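Local coordinates for protein ribosome biogenesis GTPase A (Thermotoga maritima, PDB 3CNL) that binds and probably hydrolyses GTP as a circularly permuted GTPase, and is probably required for a late step of 50S ribosomal subunit assembly, at residues K112-A124 with W139-P152. Numbering follows the deposited sequence.
Sequences KSTIINKLKGKRA and WFSLENGVKILDTP. With GNP (phosphoaminophosphonic acid-guanylate ester), chain B.
The helix that begins within the P-loop of this GTPase, 112-120, packs on the antiparallel hairpin 139-149 at the sheet edge, with the ring of F140 as the main point of contact. Standing between the backbone N and the carbonyl carbon (chi1 66°), CG of F140 directs the ring at the last helical turn. There CB of K120 sits squarely over one face in a CH-pi contact, 4.0 Å from the ring centroid, while CG and CD of the lysine continue across the ring and NZ ends beside D150. L119 CB meets F140 CZ at 3.6 Å, and I116 CG2 reaches F140 CE1 at 3.9 Å. A leucine here in place of F140 would probably leave K120 CB without a flat face to lie on and open a gap beside L119. Toward the nucleotide, CD1 of I116 presses on CD of P152 at 3.5 Å, and P152 CB also backs the aliphatic part of K112. As in other P-loop GTPases, this helix start holds phosphate: K112 N gives O1B of GNP a nearly straight bond (169°), and the lysine chain, bent at chi3 and chi4, brings NZ to O1G at 2.8 Å. S113 grips O2B through both N and OG, and T114 likewise holds O1A. Beyond the helix, where the chain is poorly ordered, the guanidinium of R123 lies with one face over S141 O, and a water accepts a bond from R123 NH2 and gives a weak one to L142 O.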
loop_
_atom_site.group_PDB
_atom_site.type_symbol
_atom_site.label_atom_id
_atom_site.label_comp_id
_atom_site.label_asym_id
_atom_site.label_seq_id
_atom_site.Cartn_x
_atom_site.Cartn_y
_atom_site.Cartn_z
ATOM N N LYS A 112 -3.135 -0.175 -7.208
ATOM C CA LYS A 112 -2.582 -0.438 -8.541
ATOM C C LYS A 112 -3.632 -0.433 -9.647
ATOM O O LYS A 112 -3.392 0.128 -10.728
ATOM C CB LYS A 112 -1.798 -1.753 -8.544
ATOM C CG LYS A 112 -0.683 -1.797 -7.492
ATOM C CD LYS A 112 0.052 -3.144 -7.447
ATOM C CE LYS A 112 -0.859 -4.303 -7.101
ATOM N NZ LYS A 112 -1.521 -4.101 -5.785
ATOM N N SER A 113 -4.789 -1.046 -9.375
ATOM C CA SER A 113 -5.901 -1.102 -10.330
ATOM C C SER A 113 -6.482 0.287 -10.577
ATOM O O SER A 113 -6.794 0.651 -11.713
ATOM C CB SER A 113 -6.996 -2.027 -9.818
ATOM O OG SER A 113 -6.492 -3.347 -9.722
ATOM N N THR A 114 -6.590 1.055 -9.498
ATOM C CA THR A 114 -7.041 2.425 -9.538
ATOM C C THR A 114 -6.113 3.298 -10.389
ATOM O O THR A 114 -6.580 4.081 -11.221
ATOM C CB THR A 114 -7.199 2.960 -8.094
ATOM O OG1 THR A 114 -8.147 2.127 -7.400
ATOM C CG2 THR A 114 -7.680 4.427 -8.078
ATOM N N ILE A 115 -4.807 3.159 -10.197
ATOM C CA ILE A 115 -3.818 3.877 -11.016
ATOM C C ILE A 115 -3.908 3.525 -12.516
ATOM O O ILE A 115 -3.908 4.419 -13.372
ATOM C CB ILE A 115 -2.389 3.695 -10.444
ATOM C CG1 ILE A 115 -2.284 4.460 -9.116
ATOM C CG2 ILE A 115 -1.297 4.158 -11.434
ATOM C CD1 ILE A 115 -1.022 4.207 -8.342
ATOM N N ILE A 116 -3.998 2.237 -12.829
ATOM C CA ILE A 116 -4.172 1.791 -14.218
ATOM C C ILE A 116 -5.439 2.365 -14.841
ATOM O O ILE A 116 -5.414 2.832 -15.985
ATOM C CB ILE A 116 -4.146 0.244 -14.326
ATOM C CG1 ILE A 116 -2.754 -0.269 -13.967
ATOM C CG2 ILE A 116 -4.524 -0.234 -15.739
ATOM C CD1 ILE A 116 -2.702 -1.744 -13.788
ATOM N N ASN A 117 -6.536 2.345 -14.087
ATOM C CA ASN A 117 -7.789 2.889 -14.589
ATOM C C ASN A 117 -7.671 4.363 -14.962
ATOM O O ASN A 117 -8.152 4.769 -16.021
ATOM C CB ASN A 117 -8.920 2.668 -13.591
ATOM C CG ASN A 117 -9.300 1.210 -13.450
ATOM O OD1 ASN A 117 -8.817 0.339 -14.189
ATOM N ND2 ASN A 117 -10.172 0.931 -12.485
ATOM N N LYS A 118 -7.019 5.153 -14.106
ATOM C CA LYS A 118 -6.740 6.562 -14.384
ATOM C C LYS A 118 -5.879 6.720 -15.639
ATOM O O LYS A 118 -6.243 7.452 -16.565
ATOM C CB LYS A 118 -6.041 7.216 -13.191
ATOM C CG LYS A 118 -6.081 8.743 -13.202
ATOM C CD LYS A 118 -5.199 9.337 -12.103
ATOM C CE LYS A 118 -5.756 9.089 -10.721
ATOM N NZ LYS A 118 -5.076 9.946 -9.725
ATOM N N LEU A 119 -4.747 6.019 -15.666
ATOM C CA LEU A 119 -3.836 6.007 -16.822
ATOM C C LEU A 119 -4.522 5.610 -18.140
ATOM O O LEU A 119 -4.298 6.238 -19.181
ATOM C CB LEU A 119 -2.660 5.064 -16.552
ATOM C CG LEU A 119 -1.300 5.559 -16.049
ATOM C CD1 LEU A 119 -1.375 6.852 -15.254
ATOM C CD2 LEU A 119 -0.610 4.466 -15.256
ATOM N N LYS A 120 -5.360 4.579 -18.081
ATOM C CA LYS A 120 -6.023 4.029 -19.262
ATOM C C LYS A 120 -7.143 4.939 -19.780
ATOM O O LYS A 120 -7.081 5.432 -20.912
ATOM C CB LYS A 120 -6.558 2.636 -18.929
ATOM C CG LYS A 120 -7.016 1.781 -20.095
ATOM C CD LYS A 120 -6.957 0.292 -19.740
ATOM C CE LYS A 120 -7.699 -0.026 -18.445
ATOM N NZ LYS A 120 -7.301 -1.348 -17.875
ATOM N N GLY A 121 -8.153 5.160 -18.941
ATOM C CA GLY A 121 -9.356 5.889 -19.330
ATOM C C GLY A 121 -10.318 4.994 -20.093
ATOM O O GLY A 121 -10.375 3.776 -19.853
ATOM N N LYS A 122 -11.077 5.598 -21.010
ATOM C CA LYS A 122 -12.007 4.853 -21.874
ATOM C C LYS A 122 -11.285 4.080 -22.988
ATOM O O LYS A 122 -11.914 3.345 -23.767
ATOM C CB LYS A 122 -13.075 5.778 -22.462
ATOM C CG LYS A 122 -14.319 5.903 -21.589
ATOM C CD LYS A 122 -15.547 6.330 -22.395
ATOM C CE LYS A 122 -16.108 5.180 -23.230
ATOM N NZ LYS A 122 -17.333 5.592 -23.968
ATOM N N ARG A 123 -9.964 4.255 -23.049
ATOM C CA ARG A 123 -9.100 3.500 -23.952
ATOM C C ARG A 123 -8.984 2.029 -23.528
ATOM O O ARG A 123 -9.365 1.655 -22.408
ATOM C CB ARG A 123 -7.708 4.149 -24.013
ATOM C CG ARG A 123 -6.768 3.521 -25.034
ATOM C CD ARG A 123 -5.321 3.901 -24.780
ATOM N NE ARG A 123 -5.007 5.256 -25.241
ATOM C CZ ARG A 123 -4.665 5.575 -26.489
ATOM N NH1 ARG A 123 -4.599 4.641 -27.434
ATOM N NH2 ARG A 123 -4.386 6.838 -26.791
ATOM N N ALA A 124 -8.476 1.208 -24.449
ATOM C CA ALA A 124 -8.153 -0.200 -24.200
ATOM C C ALA A 124 -6.968 -0.641 -25.064
ATOM O O ALA A 124 -6.251 0.189 -25.631
ATOM C CB ALA A 124 -9.375 -1.099 -24.458
ATOM N N TRP A 139 -1.252 -4.366 -23.622
ATOM C CA TRP A 139 -0.799 -3.005 -23.420
ATOM C C TRP A 139 -1.929 -2.027 -23.702
ATOM O O TRP A 139 -2.860 -2.329 -24.475
ATOM C CB TRP A 139 0.357 -2.669 -24.353
ATOM C CG TRP A 139 1.490 -3.611 -24.285
ATOM C CD1 TRP A 139 1.661 -4.735 -25.036
ATOM C CD2 TRP A 139 2.632 -3.518 -23.430
ATOM N NE1 TRP A 139 2.841 -5.352 -24.699
ATOM C CE2 TRP A 139 3.458 -4.623 -23.715
ATOM C CE3 TRP A 139 3.039 -2.604 -22.449
ATOM C CZ2 TRP A 139 4.671 -4.841 -23.057
ATOM C CZ3 TRP A 139 4.238 -2.815 -21.800
ATOM C CH2 TRP A 139 5.042 -3.930 -22.099
ATOM N N PHE A 140 -1.849 -0.870 -23.058
ATOM C CA PHE A 140 -2.497 0.327 -23.558
ATOM C C PHE A 140 -1.398 1.359 -23.759
ATOM O O PHE A 140 -0.332 1.263 -23.147
ATOM C CB PHE A 140 -3.638 0.827 -22.658
ATOM C CG PHE A 140 -3.206 1.311 -21.290
ATOM C CD1 PHE A 140 -3.048 0.413 -20.242
ATOM C CD2 PHE A 140 -3.024 2.678 -21.040
ATOM C CE1 PHE A 140 -2.662 0.856 -18.970
ATOM C CE2 PHE A 140 -2.643 3.140 -19.780
ATOM C CZ PHE A 140 -2.462 2.222 -18.743
ATOM N N SER A 141 -1.635 2.309 -24.651
ATOM C CA SER A 141 -0.603 3.276 -24.990
ATOM C C SER A 141 -1.062 4.639 -24.541
ATOM O O SER A 141 -2.256 4.946 -24.620
ATOM C CB SER A 141 -0.359 3.279 -26.498
ATOM O OG SER A 141 -0.034 1.977 -26.958
ATOM N N LEU A 142 -0.138 5.460 -24.054
ATOM C CA LEU A 142 -0.457 6.865 -23.818
ATOM C C LEU A 142 -0.517 7.576 -25.176
ATOM O O LEU A 142 -0.278 6.944 -26.206
ATOM C CB LEU A 142 0.560 7.520 -22.872
ATOM C CG LEU A 142 0.724 6.897 -21.472
ATOM C CD1 LEU A 142 1.790 7.636 -20.653
ATOM C CD2 LEU A 142 -0.593 6.828 -20.688
ATOM N N GLU A 143 -0.859 8.868 -25.166
ATOM C CA GLU A 143 -0.899 9.699 -26.372
ATOM C C GLU A 143 0.452 9.796 -27.070
ATOM O O GLU A 143 0.513 9.704 -28.287
ATOM C CB GLU A 143 -1.389 11.113 -26.036
ATOM C CG GLU A 143 -2.871 11.212 -25.641
ATOM C CD GLU A 143 -3.263 12.619 -25.218
ATOM O OE1 GLU A 143 -2.979 13.579 -25.984
ATOM O OE2 GLU A 143 -3.855 12.766 -24.119
ATOM N N ASN A 144 1.524 9.981 -26.295
ATOM C CA ASN A 144 2.895 10.046 -26.822
ATOM C C ASN A 144 3.556 8.706 -27.187
ATOM O O ASN A 144 4.756 8.652 -27.478
ATOM C CB ASN A 144 3.795 10.805 -25.842
ATOM C CG ASN A 144 4.063 10.037 -24.530
ATOM O OD1 ASN A 144 4.865 10.490 -23.712
ATOM N ND2 ASN A 144 3.406 8.891 -24.330
ATOM N N GLY A 145 2.793 7.623 -27.147
ATOM C CA GLY A 145 3.328 6.306 -27.499
ATOM C C GLY A 145 3.768 5.377 -26.376
ATOM O O GLY A 145 3.895 4.160 -26.601
ATOM N N VAL A 146 4.026 5.904 -25.177
ATOM C CA VAL A 146 4.463 4.998 -24.093
ATOM C C VAL A 146 3.460 3.875 -23.785
ATOM O O VAL A 146 2.240 4.100 -23.767
ATOM C CB VAL A 146 5.092 5.678 -22.803
ATOM C CG1 VAL A 146 5.231 7.172 -22.901
ATOM C CG2 VAL A 146 4.434 5.182 -21.486
ATOM N N LYS A 147 3.980 2.663 -23.611
ATOM C CA LYS A 147 3.139 1.489 -23.417
ATOM C C LYS A 147 3.061 1.113 -21.937
ATOM O O LYS A 147 4.091 1.040 -21.264
ATOM C CB LYS A 147 3.711 0.310 -24.207
ATOM C CG LYS A 147 3.337 0.311 -25.675
ATOM C CD LYS A 147 3.937 -0.878 -26.373
ATOM C CE LYS A 147 3.565 -0.887 -27.837
ATOM N NZ LYS A 147 4.173 0.279 -28.548
ATOM N N ILE A 148 1.842 0.890 -21.436
ATOM C CA ILE A 148 1.652 0.398 -20.057
ATOM C C ILE A 148 0.843 -0.916 -20.026
ATOM O O ILE A 148 -0.233 -0.979 -20.619
ATOM C CB ILE A 148 1.054 1.513 -19.134
ATOM C CG1 ILE A 148 1.949 2.769 -19.205
ATOM C CG2 ILE A 148 0.955 1.024 -17.660
ATOM C CD1 ILE A 148 1.272 4.077 -18.827
ATOM N N LEU A 149 1.387 -1.968 -19.394
ATOM C CA LEU A 149 0.652 -3.232 -19.186
ATOM C C LEU A 149 -0.643 -2.991 -18.431
ATOM O O LEU A 149 -0.636 -2.325 -17.399
ATOM C CB LEU A 149 1.498 -4.255 -18.425
ATOM C CG LEU A 149 2.641 -4.924 -19.190
ATOM C CD1 LEU A 149 3.518 -5.737 -18.273
ATOM C CD2 LEU A 149 2.096 -5.807 -20.316
ATOM N N ASP A 150 -1.751 -3.534 -18.935
ATOM C CA ASP A 150 -3.053 -3.213 -18.361
ATOM C C ASP A 150 -3.377 -4.003 -17.086
ATOM O O ASP A 150 -4.443 -3.798 -16.490
ATOM C CB ASP A 150 -4.193 -3.334 -19.403
ATOM C CG ASP A 150 -4.479 -4.767 -19.811
ATOM O OD1 ASP A 150 -3.693 -5.694 -19.485
ATOM O OD2 ASP A 150 -5.500 -4.981 -20.492
ATOM N N THR A 151 -2.479 -4.910 -16.696
ATOM C CA THR A 151 -2.611 -5.651 -15.434
ATOM C C THR A 151 -1.378 -5.486 -14.542
ATOM O O THR A 151 -0.239 -5.625 -15.011
ATOM C CB THR A 151 -2.928 -7.163 -15.641
ATOM O OG1 THR A 151 -1.737 -7.887 -15.990
ATOM C CG2 THR A 151 -3.942 -7.351 -16.727
ATOM N N PRO A 152 -1.598 -5.211 -13.239
ATOM C CA PRO A 152 -0.463 -5.039 -12.350
ATOM C C PRO A 152 0.134 -6.375 -11.929
ATOM O O PRO A 152 -0.548 -7.401 -11.967
ATOM C CB PRO A 152 -1.075 -4.327 -11.138
ATOM C CG PRO A 152 -2.462 -4.792 -11.101
ATOM C CD PRO A 152 -2.882 -5.043 -12.534
HETATM P PG GNP B . -4.962 -5.578 -5.176
HETATM O O1G GNP B . -3.664 -5.855 -5.898
HETATM O O2G GNP B . -4.949 -6.097 -3.750
HETATM O O3G GNP B . -6.109 -6.100 -6.033
HETATM N N3B GNP B . -5.408 -4.066 -5.009
HETATM P PB GNP B . -4.876 -2.794 -5.775
HETATM O O1B GNP B . -3.430 -2.578 -5.469
HETATM O O2B GNP B . -5.225 -2.941 -7.220
HETATM O O3A GNP B . -5.677 -1.619 -5.179
HETATM P PA GNP B . -7.023 -0.980 -5.640
HETATM O O1A GNP B . -6.790 0.022 -6.694
HETATM O O2A GNP B . -8.062 -1.987 -5.906
HETATM O "O5'" GNP B . -7.447 -0.152 -4.391
HETATM C "C5'" GNP B . -7.614 -0.742 -3.094
HETATM C "C4'" GNP B . -8.479 0.195 -2.257
HETATM O "O4'" GNP B . -7.807 1.465 -2.014
HETATM C "C3'" GNP B . -9.819 0.589 -2.857
HETATM O "O3'" GNP B . -10.761 0.700 -1.800
HETATM C "C2'" GNP B . -9.527 1.959 -3.448
HETATM O "O2'" GNP B . -10.710 2.716 -3.553
HETATM C "C1'" GNP B . -8.597 2.564 -2.402
HETATM N N9 GNP B . -7.655 3.556 -2.913
HETATM C C8 GNP B . -6.861 3.426 -4.034
HETATM N N7 GNP B . -6.087 4.467 -4.231
HETATM C C5 GNP B . -6.411 5.338 -3.169
HETATM C C6 GNP B . -5.912 6.625 -2.825
HETATM O O6 GNP B . -5.054 7.303 -3.418
HETATM N N1 GNP B . -6.507 7.135 -1.657
HETATM C C2 GNP B . -7.471 6.479 -0.908
HETATM N N2 GNP B . -7.942 7.113 0.186
HETATM N N3 GNP B . -7.937 5.279 -1.207
HETATM C C4 GNP B . -7.370 4.776 -2.348
HETATM O O HOH W 1 -2.538 6.756 -28.840
#